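Side-chain contacts in beta-catenin homolog sys-1 (Caenorhabditis elegans, PDB 3C2G), which coregulates transcription in the Wnt signaling asymmetry pathway, activating or repressing target genes according to Wnt signals and interactions with transcription factors such as pop-1, which it binds directly: residues L256-V259 and I260-T263; P296-D299 and L300-A303; C305-L308 and L309-S312; E334-D338 and D339-Y343. All coordinates share one frame; numbering follows the deposited sequence.

Interaction 1 of 4, residues L256-V259 and I260-T263; sequences LIQV and IIRT
The carbonyl oxygen of Val259 is gripped by two donors from Thr263, one turn further along helix 251-270. Thr263 OG1 donates to Val259 O at 2.8 Å. The amide Thr263 N donates to the same oxygen at 3.0 Å, and the two donors arrive from opposite faces of the carbonyl plane. The hydroxyl gets there because OG1 is anti to its own carbonyl carbon (chi1 -62°), which turns it back along the helix. This is a common way for a threonine in a helix to satisfy its hydroxyl. A valine in its place would probably leave Val259 O with the amide bond alone and put a methyl group against a polar oxygen. On another side of the helix Ile257 and Ile261 lie side by side, pointing the same way, with Ile257 CG2 3.8 Å from Ile261 CD1. Arg262 runs extended from CG to NE. The CG of Gln258 sits at the edge of its guanidinium, 4.3 Å from Arg262 NE. Side chains of this turn touch three other helices. Leu256, Val259 and Ile260 pack on helix 224-239, Arg262 and Thr263 meet Phe191 of helix 189-198, and Ile260 and Ile261 face helix 298-311.

Interaction 2 of 4, residues P296-D299 and L300-A303; sequences PNND and LIRA
Asn297 and Leu300 meet at an N-cap, the start of helix 298-311 in the armadillo domain. The capping bond runs from Leu300 N to Asn297 OD1, at 2.9 Å and with an N-H...O angle of 163°. The donor lies in the plane of the side-chain amide. CG of Asn297 stands anti to the backbone N (chi1 175°), which carries OD1 forward over the first turn. The backbone adds its own bonds: Ile301 N reaches Asn297 O at 2.8 Å, and Arg302 N reaches Asn298 O at the same length.

The charged contact is a salt bridge. Arg302 NH2 donates to Asp299 OD1 at 3.0 Å. The bond comes to the anti side of that oxygen, out of the carboxylate plane, and the two flat groups are turned 70° apart. A bend at chi3 folds the arginine back over its own helix. Asp338 is a second, long and weak ionic partner of Arg302.

The remaining contacts are van der Waals ones, carbon against oxygen: Ile301 CG1 rests against Asn297 O, and Leu300 CB lies near Asn297 OD1. Beyond the turn, Leu300 packs on Ile260 of helix 251-270, while Ile301 touches Val341 of helix 339-352. The folded guanidinium has Asn298 O over the centre of one face, 3.9 Å above its plane.

Interaction 3 of 4, residues C305-L308 and L309-S312; sequences CKLL and LQVS
Leu307 and Val311 make a loose apolar contact one turn apart near the end of helix 298-311, Leu307 CD1 lying 4.4 Å from Val311 CG1. With CG1 of Val311 anti to the carbonyl carbon (chi1 -56°), the other methyl, Val311 CG2, falls between the backbone N and the carbonyl carbon, 3.4 Å from Leu308 O. In the backbone, Leu309 N bonds to Cys305 O at 2.9 Å. Further on the backbone pattern changes: Val311 N bonds to Leu308 O at 3.2 Å from well above the carbonyl plane, and only weakly to Leu307 O. Leu309 O then takes two donors from Ser312, the amide N and the hydroxyl, with Ser312 OG at 2.7 Å.

Outside the turn, Asn351 hydrogen-bonds Ser312 OG. Gln310 NE2 is held by the carbonyl of Gly268. Leu307 and Val311 pack on Phe280 of helix 274-282, and Leu308 on Phe348 of helix 339-352. Leu309 meets an aromatic side chain of the bound peptide, and Gln310 packs on the peptide backbone. The chemistry is thus split: Leu307, Leu308 and Val311 pack on neighbouring helices, Leu309 and Gln310 meet the peptide, and the polar ends of Gln310 and Ser312 bond to Gly268 and Asn351.

Interaction 4 of 4, residues E334-D338 and D339-Y343; sequences EIHPD and DEVIY
His336 swings its ring onto Val341 with CG anti to the backbone N (chi1 -160°), and Asp338 turns its carboxylate forward with an unusual chi1 of 117°. The motif is an N-cap: Asp338 precedes helix 339-352, at the end of the short turn that follows helix 325-335. Asp338 OD2 accepts from Glu340 N, a weak capping bond at 3.4 Å. The backbone oxygen Asp338 O takes a sounder bond from Ile342 N at 3.2 Å, in the carbonyl plane, and a weak one from Val341 N. A leucine in place of Asp338 would probably leave Glu340 N without its capping acceptor and remove a weak ionic partner of Arg302. The histidine and Val341 side chains cross at about a right angle. Val341 CG2 approaches the ring obliquely, 3.6 Å from His336 CD2. Pro337 CD lies over one ring face, offset toward the rim. The acidic residues that follow are paired elsewhere: Asp339 forms a salt bridge with Lys390, and Glu340 forms one with Arg393. Tyr343 makes a cation-pi contact with Arg393 and packs on an aromatic side chain of the bound peptide. Ile342 CD1 comes within 3.3 Å of His336 O.

Overall arrangement
The four contacts come in series along the chain, all within the all-helical armadillo domain. Interaction 1 lies on helix 251-270. Interactions 2 and 3 occupy the start and the end of helix 298-311, with centres about 13 Å apart. Interaction 4 spans the turn from helix 325-335 to helix 339-352. Interaction 2 stands between interactions 1 and 4, its centre about 10 and about 11 Å from theirs, and it touches both. Interactions 1 and 4 do not touch, their nearest atoms about 12 Å apart. Interactions 3 and 4 meet through Leu309 and Tyr343, both packed on the bound peptide. Helix 298-311 thus touches helices 251-270 and 339-352, and its C-terminal part reaches the peptide.

Interaction 1 of 4, residues L256-V259 and I260-T263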
# COMPACT_ATOMS: atom_id res chain seq x y z
N LEU A 256 22.18 -1.06 -8.50
CA LEU A 256 21.97 -0.32 -7.26
C LEU A 256 20.56 0.27 -7.18
O LEU A 256 19.96 0.26 -6.12
CB LEU A 256 23.04 0.75 -7.08
CG LEU A 256 24.44 0.24 -6.71
CD1 LEU A 256 25.44 1.38 -6.70
CD2 LEU A 256 24.49 -0.52 -5.37
N ILE A 257 20.03 0.75 -8.31
CA ILE A 257 18.68 1.28 -8.33
C ILE A 257 17.74 0.17 -7.93
O ILE A 257 16.85 0.35 -7.08
CB ILE A 257 18.31 1.83 -9.73
CG1 ILE A 257 18.94 3.22 -9.93
CG2 ILE A 257 16.77 1.90 -9.92
CD1 ILE A 257 18.87 3.73 -11.37
N GLN A 258 17.95 -0.99 -8.54
CA GLN A 258 17.14 -2.18 -8.28
C GLN A 258 17.27 -2.63 -6.82
O GLN A 258 16.29 -3.02 -6.21
CB GLN A 258 17.51 -3.30 -9.27
CG GLN A 258 16.32 -4.12 -9.81
CD GLN A 258 15.24 -3.29 -10.55
OE1 GLN A 258 15.54 -2.35 -11.30
NE2 GLN A 258 13.98 -3.66 -10.33
N VAL A 259 18.47 -2.53 -6.26
CA VAL A 259 18.67 -2.80 -4.84
C VAL A 259 17.80 -1.87 -3.96
O VAL A 259 17.21 -2.31 -2.97
CB VAL A 259 20.15 -2.69 -4.43
CG1 VAL A 259 20.28 -2.57 -2.90
CG2 VAL A 259 20.94 -3.88 -4.93
N ILE A 260 17.72 -0.60 -4.32
CA ILE A 260 16.91 0.37 -3.58
C ILE A 260 15.41 0.04 -3.68
O ILE A 260 14.67 0.11 -2.69
CB ILE A 260 17.19 1.80 -4.07
CG1 ILE A 260 18.58 2.24 -3.65
CG2 ILE A 260 16.11 2.78 -3.59
CD1 ILE A 260 19.15 3.30 -4.56
N ILE A 261 14.96 -0.29 -4.88
CA ILE A 261 13.57 -0.62 -5.13
C ILE A 261 13.13 -1.88 -4.38
O ILE A 261 12.06 -1.90 -3.78
CB ILE A 261 13.29 -0.74 -6.65
CG1 ILE A 261 13.43 0.64 -7.31
CG2 ILE A 261 11.92 -1.35 -6.90
CD1 ILE A 261 13.31 0.67 -8.83
N ARG A 262 13.95 -2.91 -4.38
CA ARG A 262 13.62 -4.11 -3.64
C ARG A 262 13.70 -3.91 -2.12
O ARG A 262 13.01 -4.58 -1.37
CB ARG A 262 14.51 -5.29 -4.09
CG ARG A 262 14.22 -5.78 -5.52
CD ARG A 262 15.19 -6.92 -5.89
NE ARG A 262 15.09 -7.37 -7.27
CZ ARG A 262 14.63 -8.56 -7.65
NH1 ARG A 262 14.21 -9.44 -6.75
NH2 ARG A 262 14.59 -8.87 -8.94
N THR A 263 14.53 -2.98 -1.68
CA THR A 263 14.55 -2.61 -0.27
C THR A 263 13.26 -1.89 0.13
O THR A 263 12.72 -2.15 1.19
CB THR A 263 15.77 -1.77 0.06
OG1 THR A 263 16.95 -2.54 -0.18
CG2 THR A 263 15.75 -1.33 1.52

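Interaction 2 of 4, residues P296-D299 and L300-A303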
# COMPACT_ATOMS: atom_id res chain seq x y z
N PRO A 296 16.73 10.95 -10.01
CA PRO A 296 15.76 10.98 -11.10
C PRO A 296 15.59 9.63 -11.80
O PRO A 296 16.17 9.39 -12.84
CB PRO A 296 16.32 12.04 -12.06
CG PRO A 296 17.82 12.03 -11.79
CD PRO A 296 18.01 11.60 -10.35
N ASN A 297 14.77 8.78 -11.19
CA ASN A 297 14.35 7.53 -11.79
C ASN A 297 12.93 7.20 -11.31
O ASN A 297 12.68 7.07 -10.09
CB ASN A 297 15.32 6.40 -11.42
CG ASN A 297 14.85 5.05 -11.91
OD1 ASN A 297 13.96 4.44 -11.33
ND2 ASN A 297 15.44 4.59 -13.00
N ASN A 298 12.01 7.07 -12.26
CA ASN A 298 10.60 6.96 -11.95
C ASN A 298 10.16 5.70 -11.23
O ASN A 298 9.23 5.74 -10.42
CB ASN A 298 9.75 7.23 -13.20
CG ASN A 298 9.90 8.66 -13.69
OD1 ASN A 298 10.55 9.48 -13.03
ND2 ASN A 298 9.31 8.97 -14.83
N ASP A 299 10.81 4.57 -11.50
CA ASP A 299 10.48 3.34 -10.79
C ASP A 299 10.87 3.50 -9.34
O ASP A 299 10.14 3.12 -8.43
CB ASP A 299 11.18 2.13 -11.41
CG ASP A 299 10.52 1.67 -12.71
OD1 ASP A 299 9.30 1.90 -12.89
OD2 ASP A 299 11.23 1.08 -13.57
N LEU A 300 12.05 4.07 -9.13
CA LEU A 300 12.57 4.31 -7.81
C LEU A 300 11.65 5.30 -7.08
O LEU A 300 11.25 5.06 -5.94
CB LEU A 300 14.02 4.81 -7.90
CG LEU A 300 14.83 4.99 -6.62
CD1 LEU A 300 16.28 5.25 -6.95
CD2 LEU A 300 14.29 6.15 -5.82
N ILE A 301 11.28 6.39 -7.74
CA ILE A 301 10.38 7.37 -7.14
C ILE A 301 9.01 6.76 -6.81
O ILE A 301 8.50 6.94 -5.69
CB ILE A 301 10.28 8.68 -7.99
CG1 ILE A 301 11.63 9.39 -8.01
CG2 ILE A 301 9.17 9.61 -7.44
CD1 ILE A 301 11.83 10.33 -9.16
N ARG A 302 8.42 6.04 -7.76
CA ARG A 302 7.16 5.34 -7.50
C ARG A 302 7.22 4.44 -6.27
O ARG A 302 6.27 4.39 -5.48
CB ARG A 302 6.70 4.50 -8.70
CG ARG A 302 5.83 5.25 -9.69
CD ARG A 302 5.13 4.31 -10.66
NE ARG A 302 6.04 3.80 -11.69
CZ ARG A 302 6.37 4.47 -12.80
NH1 ARG A 302 5.86 5.67 -13.04
NH2 ARG A 302 7.22 3.92 -13.67
N ALA A 303 8.33 3.73 -6.10
CA ALA A 303 8.42 2.75 -5.04
C ALA A 303 8.64 3.39 -3.68
O ALA A 303 8.12 2.91 -2.68
CB ALA A 303 9.51 1.72 -5.34

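Interaction 3 of 4, residues C305-L308 and L309-S312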
# COMPACT_ATOMS: atom_id res chain seq x y z
N CYS A 305 7.60 6.49 -2.83
CA CYS A 305 6.35 7.18 -2.50
C CYS A 305 5.26 6.22 -2.02
O CYS A 305 4.48 6.55 -1.12
CB CYS A 305 5.89 8.08 -3.65
SG CYS A 305 7.06 9.50 -3.91
N LYS A 306 5.23 5.02 -2.61
CA LYS A 306 4.35 3.92 -2.17
C LYS A 306 4.58 3.57 -0.69
O LYS A 306 3.63 3.41 0.07
CB LYS A 306 4.62 2.69 -3.03
CG LYS A 306 3.62 1.54 -2.91
CD LYS A 306 4.20 0.27 -3.57
CE LYS A 306 3.18 -0.90 -3.67
NZ LYS A 306 2.42 -1.20 -2.41
N LEU A 307 5.85 3.47 -0.30
CA LEU A 307 6.20 3.20 1.08
C LEU A 307 5.88 4.39 2.02
O LEU A 307 5.44 4.19 3.14
CB LEU A 307 7.69 2.80 1.17
CG LEU A 307 8.22 2.39 2.55
CD1 LEU A 307 7.49 1.18 3.15
CD2 LEU A 307 9.74 2.16 2.53
N LEU A 308 6.12 5.61 1.55
CA LEU A 308 5.72 6.80 2.28
C LEU A 308 4.23 6.76 2.57
O LEU A 308 3.81 6.99 3.70
CB LEU A 308 6.06 8.07 1.51
CG LEU A 308 7.52 8.52 1.60
CD1 LEU A 308 7.76 9.75 0.74
CD2 LEU A 308 7.91 8.80 3.03
N LEU A 309 3.44 6.46 1.54
CA LEU A 309 2.00 6.34 1.71
C LEU A 309 1.70 5.37 2.86
O LEU A 309 0.90 5.66 3.74
CB LEU A 309 1.36 5.84 0.41
CG LEU A 309 -0.16 5.74 0.40
CD1 LEU A 309 -0.81 7.12 0.65
CD2 LEU A 309 -0.70 5.09 -0.90
N GLN A 310 2.39 4.24 2.88
CA GLN A 310 2.07 3.16 3.78
C GLN A 310 2.32 3.52 5.23
O GLN A 310 1.67 2.99 6.11
CB GLN A 310 2.90 1.94 3.41
CG GLN A 310 2.37 0.64 3.96
CD GLN A 310 3.25 -0.54 3.55
OE1 GLN A 310 3.60 -0.67 2.38
NE2 GLN A 310 3.61 -1.38 4.53
N VAL A 311 3.28 4.41 5.47
CA VAL A 311 3.68 4.75 6.84
C VAL A 311 3.11 6.11 7.30
O VAL A 311 3.44 6.58 8.39
CB VAL A 311 5.25 4.76 7.01
CG1 VAL A 311 5.86 3.42 6.58
CG2 VAL A 311 5.89 5.92 6.23
N SER A 312 2.26 6.70 6.47
CA SER A 312 1.82 8.08 6.63
C SER A 312 0.92 8.31 7.85
O SER A 312 0.85 9.42 8.36
CB SER A 312 1.13 8.56 5.36
OG SER A 312 -0.04 7.82 5.10

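Interaction 4 of 4, residues E334-D338 and D339-Y343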
# COMPACT_ATOMS: atom_id res chain seq x y z
N GLU A 334 3.84 18.65 -7.02
CA GLU A 334 3.60 19.75 -7.95
C GLU A 334 4.10 19.48 -9.38
O GLU A 334 3.38 19.79 -10.34
CB GLU A 334 4.22 21.03 -7.40
CG GLU A 334 3.81 22.32 -8.12
CD GLU A 334 4.47 23.56 -7.53
OE1 GLU A 334 5.55 23.43 -6.91
OE2 GLU A 334 3.92 24.66 -7.70
N ILE A 335 5.30 18.91 -9.53
CA ILE A 335 5.89 18.75 -10.87
C ILE A 335 5.91 17.33 -11.46
O ILE A 335 6.01 17.17 -12.68
CB ILE A 335 7.31 19.43 -11.03
CG1 ILE A 335 8.47 18.43 -10.86
CG2 ILE A 335 7.44 20.72 -10.19
CD1 ILE A 335 8.93 18.17 -9.43
N HIS A 336 5.82 16.30 -10.62
CA HIS A 336 5.93 14.93 -11.13
C HIS A 336 4.73 14.51 -11.95
O HIS A 336 3.61 14.51 -11.45
CB HIS A 336 6.20 13.90 -10.04
CG HIS A 336 6.77 12.63 -10.57
ND1 HIS A 336 8.12 12.37 -10.57
CD2 HIS A 336 6.18 11.56 -11.16
CE1 HIS A 336 8.34 11.19 -11.11
NE2 HIS A 336 7.18 10.68 -11.47
N PRO A 337 4.96 14.15 -13.22
CA PRO A 337 3.84 13.97 -14.15
C PRO A 337 3.02 12.68 -14.01
O PRO A 337 2.00 12.54 -14.70
CB PRO A 337 4.51 14.04 -15.52
CG PRO A 337 5.92 13.60 -15.29
CD PRO A 337 6.27 13.92 -13.86
N ASP A 338 3.42 11.74 -13.15
CA ASP A 338 2.62 10.51 -13.09
C ASP A 338 1.68 10.33 -11.90
O ASP A 338 2.02 10.60 -10.74
CB ASP A 338 3.45 9.28 -13.51
CG ASP A 338 3.62 8.27 -12.42
OD1 ASP A 338 4.55 8.42 -11.60
OD2 ASP A 338 2.87 7.28 -12.42
N ASP A 339 0.47 9.89 -12.23
CA ASP A 339 -0.64 9.82 -11.28
C ASP A 339 -0.39 8.96 -10.06
O ASP A 339 -0.94 9.24 -8.99
CB ASP A 339 -1.92 9.39 -11.98
CG ASP A 339 -2.50 10.49 -12.87
OD1 ASP A 339 -2.18 11.69 -12.67
OD2 ASP A 339 -3.29 10.15 -13.78
N GLU A 340 0.44 7.92 -10.19
CA GLU A 340 0.73 7.06 -9.05
C GLU A 340 1.49 7.85 -8.00
O GLU A 340 1.26 7.69 -6.81
CB GLU A 340 1.55 5.83 -9.46
CG GLU A 340 0.74 4.76 -10.20
CD GLU A 340 -0.41 4.20 -9.38
OE1 GLU A 340 -0.25 4.01 -8.14
OE2 GLU A 340 -1.49 3.94 -9.97
N VAL A 341 2.39 8.70 -8.45
CA VAL A 341 3.16 9.53 -7.55
C VAL A 341 2.24 10.58 -6.90
O VAL A 341 2.33 10.81 -5.70
CB VAL A 341 4.39 10.17 -8.27
CG1 VAL A 341 5.10 11.13 -7.39
CG2 VAL A 341 5.36 9.08 -8.70
N ILE A 342 1.35 11.18 -7.69
CA ILE A 342 0.40 12.16 -7.17
C ILE A 342 -0.49 11.49 -6.14
O ILE A 342 -0.78 12.06 -5.08
CB ILE A 342 -0.50 12.78 -8.27
CG1 ILE A 342 0.32 13.42 -9.41
CG2 ILE A 342 -1.47 13.78 -7.68
CD1 ILE A 342 1.43 14.32 -8.96
N TYR A 343 -0.91 10.28 -6.45
CA TYR A 343 -1.77 9.52 -5.56
C TYR A 343 -1.09 9.28 -4.23
O TYR A 343 -1.68 9.54 -3.19
CB TYR A 343 -2.17 8.20 -6.19
CG TYR A 343 -2.83 7.26 -5.23
CD1 TYR A 343 -4.13 7.52 -4.75
CD2 TYR A 343 -2.18 6.09 -4.80
CE1 TYR A 343 -4.76 6.65 -3.86
CE2 TYR A 343 -2.80 5.20 -3.92
CZ TYR A 343 -4.09 5.48 -3.44
OH TYR A 343 -4.72 4.62 -2.57